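Local atomic coordinates of L-lysine 6-oxidase (Marinomonas mediterranea, PDB entry 3WEU), a protein that catalyses the oxidative deamination of the side-chain amino group of L-lysine with a cysteine tryptophylquinone cofactor, releasing hydrogen peroxide that kills bacteria. Residues Y343-Q348 with L374-M379; E400-L405 with Q519-S524. All blocks are in the same frame, centred on the assembly; numbering follows the deposited sequence.

Contact 1 of 2, residues Y343-Q348 with L374-M379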
loop_
_atom_site.group_PDB
_atom_site.type_symbol
_atom_site.label_atom_id
_atom_site.label_comp_id
_atom_site.label_asym_id
_atom_site.label_seq_id
_atom_site.Cartn_x
_atom_site.Cartn_y
_atom_site.Cartn_z
ATOM N N TYR A 343 -24.689 10.299 43.465
ATOM C CA TYR A 343 -25.274 9.188 42.775
ATOM C C TYR A 343 -25.986 9.561 41.470
ATOM O O TYR A 343 -25.887 8.857 40.472
ATOM C CB TYR A 343 -26.328 8.520 43.698
ATOM C CG TYR A 343 -27.148 7.473 42.997
ATOM C CD1 TYR A 343 -26.651 6.225 42.747
ATOM C CD2 TYR A 343 -28.446 7.729 42.581
ATOM C CE1 TYR A 343 -27.432 5.233 42.108
ATOM C CE2 TYR A 343 -29.224 6.772 41.954
ATOM C CZ TYR A 343 -28.704 5.507 41.715
ATOM O OH TYR A 343 -29.444 4.546 41.031
ATOM N N ASN A 344 -26.668 10.689 41.500
ATOM C CA ASN A 344 -27.458 11.100 40.331
ATOM C C ASN A 344 -26.575 11.570 39.189
ATOM O O ASN A 344 -27.061 11.747 38.087
ATOM C CB ASN A 344 -28.476 12.142 40.698
ATOM C CG ASN A 344 -29.679 11.555 41.406
ATOM O OD1 ASN A 344 -30.117 10.454 41.087
ATOM N ND2 ASN A 344 -30.347 12.401 42.166
ATOM N N TYR A 345 -25.259 11.721 39.433
ATOM C CA TYR A 345 -24.333 11.965 38.338
ATOM C C TYR A 345 -23.845 10.722 37.638
ATOM O O TYR A 345 -23.125 10.827 36.593
ATOM C CB TYR A 345 -23.146 12.768 38.860
ATOM C CG TYR A 345 -23.365 14.267 39.026
ATOM C CD1 TYR A 345 -23.986 15.047 38.008
ATOM C CD2 TYR A 345 -22.925 14.933 40.160
ATOM C CE1 TYR A 345 -24.114 16.458 38.147
ATOM C CE2 TYR A 345 -23.069 16.327 40.305
ATOM C CZ TYR A 345 -23.613 17.064 39.289
ATOM O OH TYR A 345 -23.715 18.368 39.408
ATOM N N PHE A 346 -24.203 9.539 38.159
ATOM C CA PHE A 346 -23.890 8.267 37.477
ATOM C C PHE A 346 -24.939 7.968 36.451
ATOM O O PHE A 346 -26.120 8.177 36.681
ATOM C CB PHE A 346 -23.691 7.133 38.472
ATOM C CG PHE A 346 -22.354 7.223 39.189
ATOM C CD1 PHE A 346 -22.087 8.225 40.095
ATOM C CD2 PHE A 346 -21.398 6.294 38.923
ATOM C CE1 PHE A 346 -20.845 8.330 40.710
ATOM C CE2 PHE A 346 -20.143 6.355 39.503
ATOM C CZ PHE A 346 -19.851 7.381 40.393
ATOM N N ARG A 347 -24.482 7.531 35.262
ATOM C CA ARG A 347 -25.418 7.068 34.232
ATOM C C ARG A 347 -26.124 5.797 34.664
ATOM O O ARG A 347 -25.501 4.808 35.133
ATOM C CB ARG A 347 -24.751 6.839 32.882
ATOM C CG ARG A 347 -24.015 8.044 32.315
ATOM C CD ARG A 347 -23.644 7.817 30.830
ATOM N NE ARG A 347 -22.871 8.990 30.456
ATOM C CZ ARG A 347 -21.582 9.197 30.786
ATOM N NH1 ARG A 347 -20.849 8.308 31.380
ATOM N NH2 ARG A 347 -21.011 10.325 30.462
ATOM N N GLN A 348 -27.460 5.845 34.552
ATOM C CA GLN A 348 -28.253 4.633 34.663
ATOM C C GLN A 348 -27.906 3.745 33.475
ATOM O O GLN A 348 -27.370 4.229 32.450
ATOM C CB GLN A 348 -29.736 5.029 34.703
ATOM C CG GLN A 348 -30.111 5.821 35.951
ATOM C CD GLN A 348 -30.140 4.959 37.217
ATOM O OE1 GLN A 348 -30.676 3.877 37.211
ATOM N NE2 GLN A 348 -29.471 5.389 38.253
ATOM N N LEU A 374 -21.488 18.950 33.729
ATOM C CA LEU A 374 -20.522 17.929 34.236
ATOM C C LEU A 374 -20.699 16.670 33.432
ATOM O O LEU A 374 -21.835 16.249 33.231
ATOM C CB LEU A 374 -20.778 17.587 35.743
ATOM C CG LEU A 374 -19.804 16.629 36.401
ATOM C CD1 LEU A 374 -18.424 17.301 36.524
ATOM C CD2 LEU A 374 -20.351 16.272 37.787
ATOM N N PRO A 375 -19.593 16.034 33.001
ATOM C CA PRO A 375 -19.715 14.687 32.346
ATOM C C PRO A 375 -20.191 13.667 33.339
ATOM O O PRO A 375 -19.649 13.576 34.464
ATOM C CB PRO A 375 -18.267 14.359 31.878
ATOM C CG PRO A 375 -17.609 15.754 31.734
ATOM C CD PRO A 375 -18.226 16.587 32.881
ATOM N N LEU A 376 -21.181 12.884 32.923
ATOM C CA LEU A 376 -21.713 11.864 33.762
ATOM C C LEU A 376 -20.775 10.679 33.943
ATOM O O LEU A 376 -19.794 10.561 33.208
ATOM C CB LEU A 376 -23.080 11.453 33.248
ATOM C CG LEU A 376 -24.132 12.557 33.146
ATOM C CD1 LEU A 376 -25.396 11.998 32.516
ATOM C CD2 LEU A 376 -24.488 13.129 34.511
ATOM N N MET A 377 -21.036 9.880 34.998
ATOM C CA MET A 377 -20.062 8.981 35.549
ATOM C C MET A 377 -20.395 7.516 35.304
ATOM O O MET A 377 -21.573 7.127 35.311
ATOM C CB MET A 377 -19.952 9.199 37.066
ATOM C CG MET A 377 -19.222 10.513 37.365
ATOM S SD MET A 377 -17.453 10.358 37.075
ATOM C CE MET A 377 -17.013 9.247 38.372
ATOM N N PRO A 378 -19.361 6.682 35.174
ATOM C CA PRO A 378 -17.963 7.063 35.041
ATOM C C PRO A 378 -17.796 7.685 33.626
ATOM O O PRO A 378 -18.519 7.301 32.689
ATOM C CB PRO A 378 -17.224 5.737 35.167
ATOM C CG PRO A 378 -18.236 4.697 34.985
ATOM C CD PRO A 378 -19.580 5.253 35.105
ATOM N N MET A 379 -16.884 8.627 33.502
ATOM C CA MET A 379 -16.644 9.274 32.206
ATOM C C MET A 379 -15.621 8.501 31.354
ATOM O O MET A 379 -14.388 8.570 31.590
ATOM C CB MET A 379 -16.225 10.695 32.394
ATOM C CG MET A 379 -16.082 11.471 31.069
ATOM S SD MET A 379 -17.571 11.419 30.029
ATOM C CE MET A 379 -16.776 10.758 28.532
HETATM O O HOH W 1 -22.951 4.517 35.973
#
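A single beta bridge of the parallel type, pairing Phe346 with Met377, ties the segment leaving helix 336-344 to the loop that precedes strand 381-382. Two backbone bonds flank it: Met377 N gives its hydrogen to Tyr345 O at 2.8 Å, and Arg347 N gives its own to Met377 O at 2.9 Å, the latter donor lying in the carbonyl plane. A water donates to both Met377 O and Arg347 O, extending the link past the bridge.

Two aromatic rings on the 343-348 side are each met over one face by an aliphatic carbon. Leu374 CD2 sits above the middle of the Tyr345 ring, 3.5 Å from its centroid and 3° off the normal, a nearly axial CH-pi contact, while Leu376 CD2 reaches the edge of the same ring. On Phe346 the carbon is Met377 CB, which stands over the ring centre. The Met377 chain then folds back at chi2 and chi3 (-75° and -68°), which brings SD above the same ring at 5.5 Å from its centroid, a distant Met-aromatic contact.

Arg347 runs extended from CG to NE and passes Leu376 CB, so that its guanidinium lies with one face against the Leu376 carbonyl carbon. At its edge, in plane, NH1 makes a weak bond of 2.9 Å to Pro378 O, beyond the cis peptide that precedes Pro378; NH2 makes another weak one to Met379 SD. Firmer partners are Val363 O for NE, Leu364 O for NH2 and Leu403 O for NH1, so the buried group is surrounded by main-chain carbonyls. This is the pattern of an isolated beta bridge between irregular segments, with an interior arginine cross-linking several loops through their backbones.

Contact 2 of 2, residues E400-L405 with Q519-S524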
loop_
_atom_site.group_PDB
_atom_site.type_symbol
_atom_site.label_atom_id
_atom_site.label_comp_id
_atom_site.label_asym_id
_atom_site.label_seq_id
_atom_site.Cartn_x
_atom_site.Cartn_y
_atom_site.Cartn_z
ATOM N N GLU A 400 -24.104 2.161 22.292
ATOM C CA GLU A 400 -23.955 2.429 23.723
ATOM C C GLU A 400 -22.735 3.333 23.881
ATOM O O GLU A 400 -21.616 2.886 23.902
ATOM C CB GLU A 400 -23.822 1.140 24.521
ATOM C CG GLU A 400 -23.868 1.414 25.985
ATOM C CD GLU A 400 -23.216 0.329 26.793
ATOM O OE1 GLU A 400 -23.983 -0.610 27.202
ATOM O OE2 GLU A 400 -21.952 0.378 27.029
ATOM N N LYS A 401 -22.979 4.608 23.898
ATOM C CA LYS A 401 -21.904 5.595 23.643
ATOM C C LYS A 401 -20.985 5.772 24.844
ATOM O O LYS A 401 -19.722 5.854 24.684
ATOM C CB LYS A 401 -22.504 6.914 23.321
ATOM C CG LYS A 401 -23.175 6.990 21.971
ATOM C CD LYS A 401 -23.625 8.419 21.683
ATOM C CE LYS A 401 -24.111 8.500 20.225
ATOM N NZ LYS A 401 -24.364 9.926 19.883
ATOM N N PHE A 402 -21.601 5.877 26.037
ATOM C CA PHE A 402 -20.880 6.221 27.291
ATOM C C PHE A 402 -21.100 5.242 28.406
ATOM O O PHE A 402 -22.101 4.499 28.440
ATOM C CB PHE A 402 -21.261 7.650 27.766
ATOM C CG PHE A 402 -21.062 8.705 26.685
ATOM C CD1 PHE A 402 -19.764 9.099 26.323
ATOM C CD2 PHE A 402 -22.134 9.309 26.069
ATOM C CE1 PHE A 402 -19.539 10.023 25.357
ATOM C CE2 PHE A 402 -21.916 10.246 25.091
ATOM C CZ PHE A 402 -20.629 10.618 24.731
ATOM N N LEU A 403 -20.111 5.200 29.283
ATOM C CA LEU A 403 -20.031 4.141 30.264
ATOM C C LEU A 403 -21.020 4.263 31.388
ATOM O O LEU A 403 -21.362 5.348 31.799
ATOM C CB LEU A 403 -18.592 4.038 30.830
ATOM C CG LEU A 403 -18.181 2.822 31.634
ATOM C CD1 LEU A 403 -18.320 1.541 30.815
ATOM C CD2 LEU A 403 -16.771 2.997 32.152
ATOM N N ALA A 404 -21.454 3.120 31.921
ATOM C CA ALA A 404 -22.149 3.038 33.240
ATOM C C ALA A 404 -21.411 1.986 34.026
ATOM O O ALA A 404 -20.683 1.114 33.471
ATOM C CB ALA A 404 -23.611 2.589 33.060
ATOM N N LEU A 405 -21.619 2.028 35.335
ATOM C CA LEU A 405 -21.311 0.919 36.173
ATOM C C LEU A 405 -22.145 -0.307 35.774
ATOM O O LEU A 405 -23.126 -0.232 34.973
ATOM C CB LEU A 405 -21.624 1.280 37.610
ATOM C CG LEU A 405 -20.832 2.434 38.220
ATOM C CD1 LEU A 405 -21.307 2.773 39.614
ATOM C CD2 LEU A 405 -19.340 2.186 38.268
ATOM N N GLN A 519 -11.685 7.622 22.208
ATOM C CA GLN A 519 -12.675 7.720 21.118
ATOM C C GLN A 519 -13.236 9.108 21.135
ATOM O O GLN A 519 -13.499 9.637 22.204
ATOM C CB GLN A 519 -13.803 6.733 21.388
ATOM C CG GLN A 519 -14.657 6.458 20.164
ATOM C CD GLN A 519 -14.004 5.625 19.100
ATOM O OE1 GLN A 519 -13.099 4.829 19.350
ATOM N NE2 GLN A 519 -14.478 5.816 17.852
ATOM N N THR A 520 -13.428 9.715 19.953
ATOM C CA THR A 520 -14.131 10.958 19.847
ATOM C C THR A 520 -15.591 10.612 19.574
ATOM O O THR A 520 -15.927 10.098 18.491
ATOM C CB THR A 520 -13.440 11.724 18.667
ATOM O OG1 THR A 520 -12.113 12.095 19.151
ATOM C CG2 THR A 520 -14.154 12.935 18.365
ATOM N N VAL A 521 -16.450 10.876 20.545
ATOM C CA VAL A 521 -17.839 10.357 20.602
ATOM C C VAL A 521 -18.868 11.500 20.475
ATOM O O VAL A 521 -18.894 12.472 21.253
ATOM C CB VAL A 521 -18.109 9.599 21.920
ATOM C CG1 VAL A 521 -19.436 8.876 21.843
ATOM C CG2 VAL A 521 -16.943 8.621 22.225
ATOM N N ASN A 522 -19.740 11.373 19.470
ATOM C CA ASN A 522 -20.789 12.348 19.242
ATOM C C ASN A 522 -21.707 12.358 20.470
ATOM O O ASN A 522 -22.057 11.270 20.985
ATOM C CB ASN A 522 -21.655 11.939 18.024
ATOM C CG ASN A 522 -22.906 12.759 17.954
ATOM O OD1 ASN A 522 -23.942 12.365 18.447
ATOM N ND2 ASN A 522 -22.764 13.973 17.507
ATOM N N PHE A 523 -22.209 13.521 20.855
ATOM C CA PHE A 523 -23.162 13.515 21.943
ATOM C C PHE A 523 -24.481 14.272 21.655
ATOM O O PHE A 523 -25.176 14.690 22.570
ATOM C CB PHE A 523 -22.528 14.004 23.214
ATOM C CG PHE A 523 -21.924 15.372 23.139
ATOM C CD1 PHE A 523 -22.620 16.463 23.594
ATOM C CD2 PHE A 523 -20.603 15.555 22.757
ATOM C CE1 PHE A 523 -22.068 17.744 23.617
ATOM C CE2 PHE A 523 -20.042 16.839 22.754
ATOM C CZ PHE A 523 -20.778 17.936 23.167
ATOM N N SER A 524 -24.817 14.438 20.400
ATOM C CA SER A 524 -26.001 15.259 20.018
ATOM C C SER A 524 -27.107 14.415 19.444
ATOM O O SER A 524 -28.272 14.791 19.486
ATOM C CB SER A 524 -25.627 16.321 18.988
ATOM O OG SER A 524 -25.090 15.735 17.822
#
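Lys401 and Phe402, neighbours on the short strand 400-402, reach across to Val521 and Asn522 at the end of strand 518-522. The axes of 400-402 and 519-522 come within 8.0 Å and make an angle of 109°, and no backbone bond joins the segments, so side chains make the connection.

The Lys401 chain is extended beyond CG, which carries its amine past Val521 to the main chain of the next residue. CB lies 3.9 Å from Val521 CG1, and CD and CE pass close to Asn522 O before NZ donates to that oxygen at 2.9 Å. The amine approaches from above the carbonyl plane, 62° out of it, rather than on a lone pair. Glu525 O and Val528 O also accept from NZ.

With CG beside its backbone N (chi1 -54°), Phe402 swings the far end of its ring toward the other strand. There CZ meets Val521 CG1 at 3.6 Å, and CE1 is 3.7 Å from Val521 CB; the ring and the valine run alongside each other, pointing opposite ways. Phe523 CB approaches the edge of the ring near its plane, and Lys401 CB covers part of one face.

Asn522 OD1 accepts from Ser524 N at 3.0 Å, forming an Asx turn, and also from Glu525 N. ND2 bonds Ser524 OG almost straight, and reaches Leu572 O as well. Three main-chain carbonyls thus surround a buried ammonium; their partial negative charges would probably favour its protonated form, the acceptors coming from the strand end at Asn522 and from the chain that follows it, at Glu525 and Val528.

Both contacts are buried, with centres about 12 Å apart on the same side of the chain's centre, and they touch directly. Arg347 joins them: its NH1 probably bonds Leu403 O at 3.0 Å, and its CZ packs on Phe402 CB. Phe346 also leans on Leu405. Strand 575-579 borders both, receiving Pro375 and Met379 from contact 1 and Phe402, Val521 and Phe523 from contact 2. The chemistry differs in kind: 343-348 with 374-379 combines two backbone bonds at one bridge with CH-pi packing and buries 508 Å², whereas 400-405 with 519-524 buries 235 Å² through side chains. In each, a buried cationic side chain ends among main-chain carbonyls.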